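Long-range contacts in beta-L-arabinobiosidase (Bacteroides thetaiotaomicron, PDB 5MQR), which probably hydrolyses glycosidic bonds of plant pectin in a gut bacterium, as a beta-L-arabinobiosidase that may also have sialidase activity: residues S537-I543 with L554-Y558; L45-V51 with L348-H352. All blocks are in the same frame, centred on the assembly; numbering follows the deposited sequence.

Interaction 1 (537-543 with 554-558) and interaction 2 (45-51 with 348-352) lie about 26 Å apart between centres and do not touch. They share no strand. Interaction 1 is local: it joins neighbouring strands of one beta hairpin in the sialidase-like, carbohydrate-binding-module-type region, and much of it is exposed. Interaction 2 is buried nearer the middle of the chain and brings together segments almost 300 residues apart. Interaction 1 relies on regular backbone bonds, a buried phenylalanine and a solvent-bridged arginine. Interaction 2 has a single backbone bridge, set among leucine, proline and valine side chains, and one asparagine amide as its side-chain donor.

Interaction 1. Residues S537-I543 with L554-Y558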
# COMPACT_ATOMS: atom_id res chain seq x y z
N SER A 537 13.30 -20.13 9.71
CA SER A 537 11.93 -20.52 10.09
C SER A 537 11.64 -19.98 11.48
O SER A 537 12.32 -20.35 12.43
CB SER A 537 11.78 -22.05 10.07
OG SER A 537 10.53 -22.46 10.59
N THR A 538 10.63 -19.13 11.60
CA THR A 538 10.27 -18.58 12.90
C THR A 538 9.63 -19.63 13.79
O THR A 538 9.92 -19.68 15.00
CB THR A 538 9.40 -17.32 12.80
OG1 THR A 538 8.19 -17.61 12.12
CG2 THR A 538 10.16 -16.21 12.05
N ALA A 539 8.82 -20.50 13.19
CA ALA A 539 8.15 -21.60 13.91
C ALA A 539 9.14 -22.65 14.44
O ALA A 539 9.01 -23.08 15.57
CB ALA A 539 7.06 -22.26 13.04
N ASP A 540 10.12 -23.03 13.63
CA ASP A 540 11.18 -23.93 14.10
C ASP A 540 12.32 -23.19 14.80
O ASP A 540 13.21 -23.83 15.37
CB ASP A 540 11.77 -24.76 12.95
CG ASP A 540 10.73 -25.62 12.23
OD1 ASP A 540 9.63 -25.86 12.79
OD2 ASP A 540 11.03 -26.06 11.09
N ARG A 541 12.33 -21.86 14.67
CA ARG A 541 13.28 -20.99 15.37
C ARG A 541 14.73 -21.29 14.96
O ARG A 541 15.61 -21.34 15.82
CB ARG A 541 13.09 -21.10 16.92
CG ARG A 541 13.67 -19.97 17.78
CD ARG A 541 13.11 -19.98 19.21
NE ARG A 541 13.30 -21.27 19.85
CZ ARG A 541 14.41 -21.68 20.48
NH1 ARG A 541 15.47 -20.89 20.62
NH2 ARG A 541 14.45 -22.90 20.98
N ASN A 542 14.97 -21.51 13.67
CA ASN A 542 16.32 -21.79 13.18
C ASN A 542 16.68 -21.20 11.83
O ASN A 542 15.81 -20.82 11.07
CB ASN A 542 16.64 -23.27 13.20
CG ASN A 542 15.72 -24.09 12.33
OD1 ASN A 542 15.27 -23.67 11.28
ND2 ASN A 542 15.47 -25.29 12.77
N ILE A 543 17.98 -21.11 11.61
CA ILE A 543 18.58 -20.57 10.42
C ILE A 543 19.61 -21.61 9.90
O ILE A 543 20.41 -22.13 10.68
CB ILE A 543 19.21 -19.17 10.69
CG1 ILE A 543 20.02 -18.67 9.48
CG2 ILE A 543 20.06 -19.17 11.96
CD1 ILE A 543 20.33 -17.17 9.48
N LEU A 554 24.12 -24.38 10.83
CA LEU A 554 22.77 -24.51 11.39
C LEU A 554 22.79 -24.04 12.87
O LEU A 554 23.62 -24.46 13.66
CB LEU A 554 22.29 -25.96 11.31
CG LEU A 554 21.02 -26.37 12.10
CD1 LEU A 554 19.81 -25.57 11.66
CD2 LEU A 554 20.72 -27.86 11.97
N ARG A 555 21.86 -23.17 13.22
CA ARG A 555 21.74 -22.71 14.60
C ARG A 555 20.32 -22.31 14.89
O ARG A 555 19.58 -21.97 14.00
CB ARG A 555 22.65 -21.50 14.86
CG ARG A 555 24.09 -21.81 15.24
CD ARG A 555 24.19 -22.71 16.47
NE ARG A 555 25.57 -22.97 16.88
CZ ARG A 555 26.39 -23.86 16.32
NH1 ARG A 555 26.02 -24.59 15.27
NH2 ARG A 555 27.63 -24.01 16.80
N MSE A 556 19.98 -22.29 16.16
CA MSE A 556 18.73 -21.70 16.59
C MSE A 556 18.88 -20.19 16.47
O MSE A 556 19.99 -19.65 16.47
CB MSE A 556 18.41 -22.13 18.03
CG MSE A 556 18.46 -23.65 18.28
SE MSE A 556 17.16 -24.59 17.17
CE MSE A 556 15.47 -23.95 17.90
N PHE A 557 17.77 -19.50 16.31
CA PHE A 557 17.77 -18.06 16.47
C PHE A 557 18.32 -17.70 17.86
O PHE A 557 17.99 -18.37 18.85
CB PHE A 557 16.35 -17.49 16.44
CG PHE A 557 15.66 -17.54 15.10
CD1 PHE A 557 16.31 -17.93 13.91
CD2 PHE A 557 14.31 -17.14 15.03
CE1 PHE A 557 15.63 -17.94 12.71
CE2 PHE A 557 13.64 -17.15 13.82
CZ PHE A 557 14.29 -17.55 12.66
N TYR A 558 19.15 -16.66 17.94
CA TYR A 558 19.57 -16.17 19.25
C TYR A 558 18.51 -15.27 19.92
O TYR A 558 18.58 -15.08 21.12
CB TYR A 558 20.96 -15.54 19.22
CG TYR A 558 21.13 -14.16 18.63
CD1 TYR A 558 20.94 -13.02 19.41
CD2 TYR A 558 21.60 -14.00 17.33
CE1 TYR A 558 21.16 -11.76 18.90
CE2 TYR A 558 21.83 -12.74 16.81
CZ TYR A 558 21.62 -11.63 17.59
OH TYR A 558 21.87 -10.39 17.07
O HOH W 1 15.78 -18.08 20.34
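Ile543 and Arg555 form an antiparallel hydrogen-bonded pair. Ile543 N donates to Arg555 O at 3.0 Å, and Arg555 N returns a bond to Ile543 O at 3.1 Å. Asn542 and Met556 follow as a non-hydrogen-bonded pair with diverging side chains. Beyond them Phe557 N donates to Arg541 O at 2.9 Å. A water links Arg541 NH1 to Phe557 O; it lies at the edge of the guanidinium, in its plane. Met556 is a selenomethionine. Its chain bends at chi2 and chi3 (-61° and -67°), which brings CE back over one face of that guanidinium, 3.4 Å from Arg541 NH2. The buried Phe557 ring packs against the backbone of the 537-542 turn. Arg541 CA stands over its face in a CH-pi contact, 4.1 Å from the ring centroid. Ser537 O comes to 3.4 Å from Phe557 CZ, at the outer end of the ring, and Thr538 CG2 meets Phe557 CE2. Leu536 and Cys499 also touch Phe557. Ser537 OG accepts from Asp540 N, an ST motif, and hydrogen-bonds Glu470. Arg541 and Asn542 both face Ser537 in a G1 beta bulge closing the turn between strands 530-537 and 542-547, beside the antiparallel hairpin of 542-547 and 550-556.

Interaction 2. Residues L45-V51 with L348-H352; sequences LSPVVGV and LNLVH
Leu350 points its CB at the 45-51 segment and packs between Leu45 and Pro47. Its CB lies 4.0 Å from Leu45 CB and equally close to Pro47 CB. Leu45 continues the apolar patch along the strand. Its CD2 meets Leu348 CD2 at 3.9 Å, and the two side chains run obliquely past each other. With chi1 at -176°, Leu348 carries CG away from its own N, and CD2 lands on Leu45. Ala335 touches Leu45 and Leu348. At the other end Val51 CG1 meets Val351 CG1 at 4.1 Å, the side chains crossing at about a right angle. Ile403 of strand 397-403 touches both valines. The 348-352 segment carries 349-350, an edge strand of a four-stranded antiparallel sheet like the blades of a beta propeller. The 45-51 loop comes from the N-terminal propeller region and joins this edge through a single bridge, Pro47 with Leu350. A type II turn from Val48 to Val51 then leads the chain to strand 52-57. Ser46 O takes two donors from opposite faces of its carbonyl plane: Leu350 N at 3.0 Å and Asn349 ND2 at 3.1 Å. The oxygen lies in the plane of the Asn349 amide. Val48 CG1 rests against Asn349 CB at 3.7 Å. A leucine in place of Asn349 would probably leave Ser46 O with Leu350 N as its one donor across this contact. A weak bond runs from Val48 N to Leu350 O at 3.5 Å. Ser46 OG hydrogen-bonds Glu565 and Lys464. Its side chain is about 5 Å from the sodium ion, which Gln44, Glu494 and Asn495 bind.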
# COMPACT_ATOMS: atom_id res chain seq x y z
N LEU A 45 11.60 1.49 16.14
CA LEU A 45 10.76 1.87 15.02
C LEU A 45 11.28 1.27 13.73
O LEU A 45 12.47 1.35 13.45
CB LEU A 45 10.74 3.38 14.86
CG LEU A 45 10.27 4.19 16.07
CD1 LEU A 45 10.34 5.66 15.72
CD2 LEU A 45 8.84 3.81 16.50
N SER A 46 10.40 0.63 12.97
CA SER A 46 10.72 0.15 11.66
C SER A 46 10.69 1.34 10.72
O SER A 46 9.85 2.23 10.87
CB SER A 46 9.69 -0.89 11.20
OG SER A 46 10.11 -1.53 10.00
N PRO A 47 11.62 1.39 9.77
CA PRO A 47 11.66 2.52 8.85
C PRO A 47 10.64 2.40 7.76
O PRO A 47 10.23 1.29 7.46
CB PRO A 47 13.06 2.45 8.25
CG PRO A 47 13.38 0.98 8.26
CD PRO A 47 12.74 0.46 9.53
N VAL A 48 10.27 3.53 7.17
CA VAL A 48 9.54 3.53 5.92
C VAL A 48 10.46 3.02 4.80
O VAL A 48 11.69 3.01 4.94
CB VAL A 48 8.88 4.88 5.61
CG1 VAL A 48 7.90 5.25 6.73
CG2 VAL A 48 9.88 5.99 5.40
N VAL A 49 9.87 2.54 3.70
CA VAL A 49 10.64 1.97 2.57
C VAL A 49 11.48 3.06 1.90
O VAL A 49 11.00 4.16 1.60
CB VAL A 49 9.72 1.34 1.49
CG1 VAL A 49 10.50 0.94 0.25
CG2 VAL A 49 8.96 0.14 2.05
N GLY A 50 12.75 2.72 1.66
CA GLY A 50 13.57 3.48 0.73
C GLY A 50 14.18 4.76 1.24
O GLY A 50 14.57 5.58 0.44
N VAL A 51 14.30 4.93 2.56
CA VAL A 51 14.87 6.14 3.13
C VAL A 51 16.38 6.10 2.90
O VAL A 51 17.04 5.13 3.26
CB VAL A 51 14.61 6.30 4.64
CG1 VAL A 51 15.17 7.64 5.13
CG2 VAL A 51 13.13 6.28 4.93
N LEU A 348 3.87 6.06 13.08
CA LEU A 348 5.18 6.43 13.60
C LEU A 348 6.20 5.41 13.13
O LEU A 348 6.12 4.25 13.48
CB LEU A 348 5.17 6.49 15.12
CG LEU A 348 6.48 6.96 15.76
CD1 LEU A 348 6.74 8.41 15.38
CD2 LEU A 348 6.42 6.77 17.26
N ASN A 349 7.13 5.86 12.31
CA ASN A 349 8.19 5.02 11.74
C ASN A 349 9.51 5.78 11.72
O ASN A 349 9.56 6.99 12.01
CB ASN A 349 7.81 4.60 10.33
CG ASN A 349 6.58 3.69 10.30
OD1 ASN A 349 5.46 4.16 10.13
ND2 ASN A 349 6.79 2.40 10.53
N LEU A 350 10.58 5.06 11.41
CA LEU A 350 11.94 5.59 11.45
C LEU A 350 12.36 6.29 10.17
O LEU A 350 12.05 5.84 9.05
CB LEU A 350 12.92 4.44 11.71
CG LEU A 350 14.37 4.83 12.02
CD1 LEU A 350 14.44 5.45 13.41
CD2 LEU A 350 15.21 3.58 11.90
N VAL A 351 13.05 7.41 10.34
CA VAL A 351 13.77 8.08 9.25
C VAL A 351 15.27 7.80 9.46
O VAL A 351 15.89 7.21 8.60
CB VAL A 351 13.50 9.59 9.21
CG1 VAL A 351 14.39 10.29 8.18
CG2 VAL A 351 12.03 9.84 8.91
N HIS A 352 15.81 8.20 10.61
CA HIS A 352 17.23 8.04 10.92
C HIS A 352 17.38 7.49 12.34
O HIS A 352 16.99 8.13 13.30
CB HIS A 352 17.94 9.40 10.76
CG HIS A 352 19.42 9.37 10.99
ND1 HIS A 352 20.32 9.76 10.02
CD2 HIS A 352 20.15 9.10 12.10
CE1 HIS A 352 21.55 9.68 10.52
NE2 HIS A 352 21.46 9.28 11.77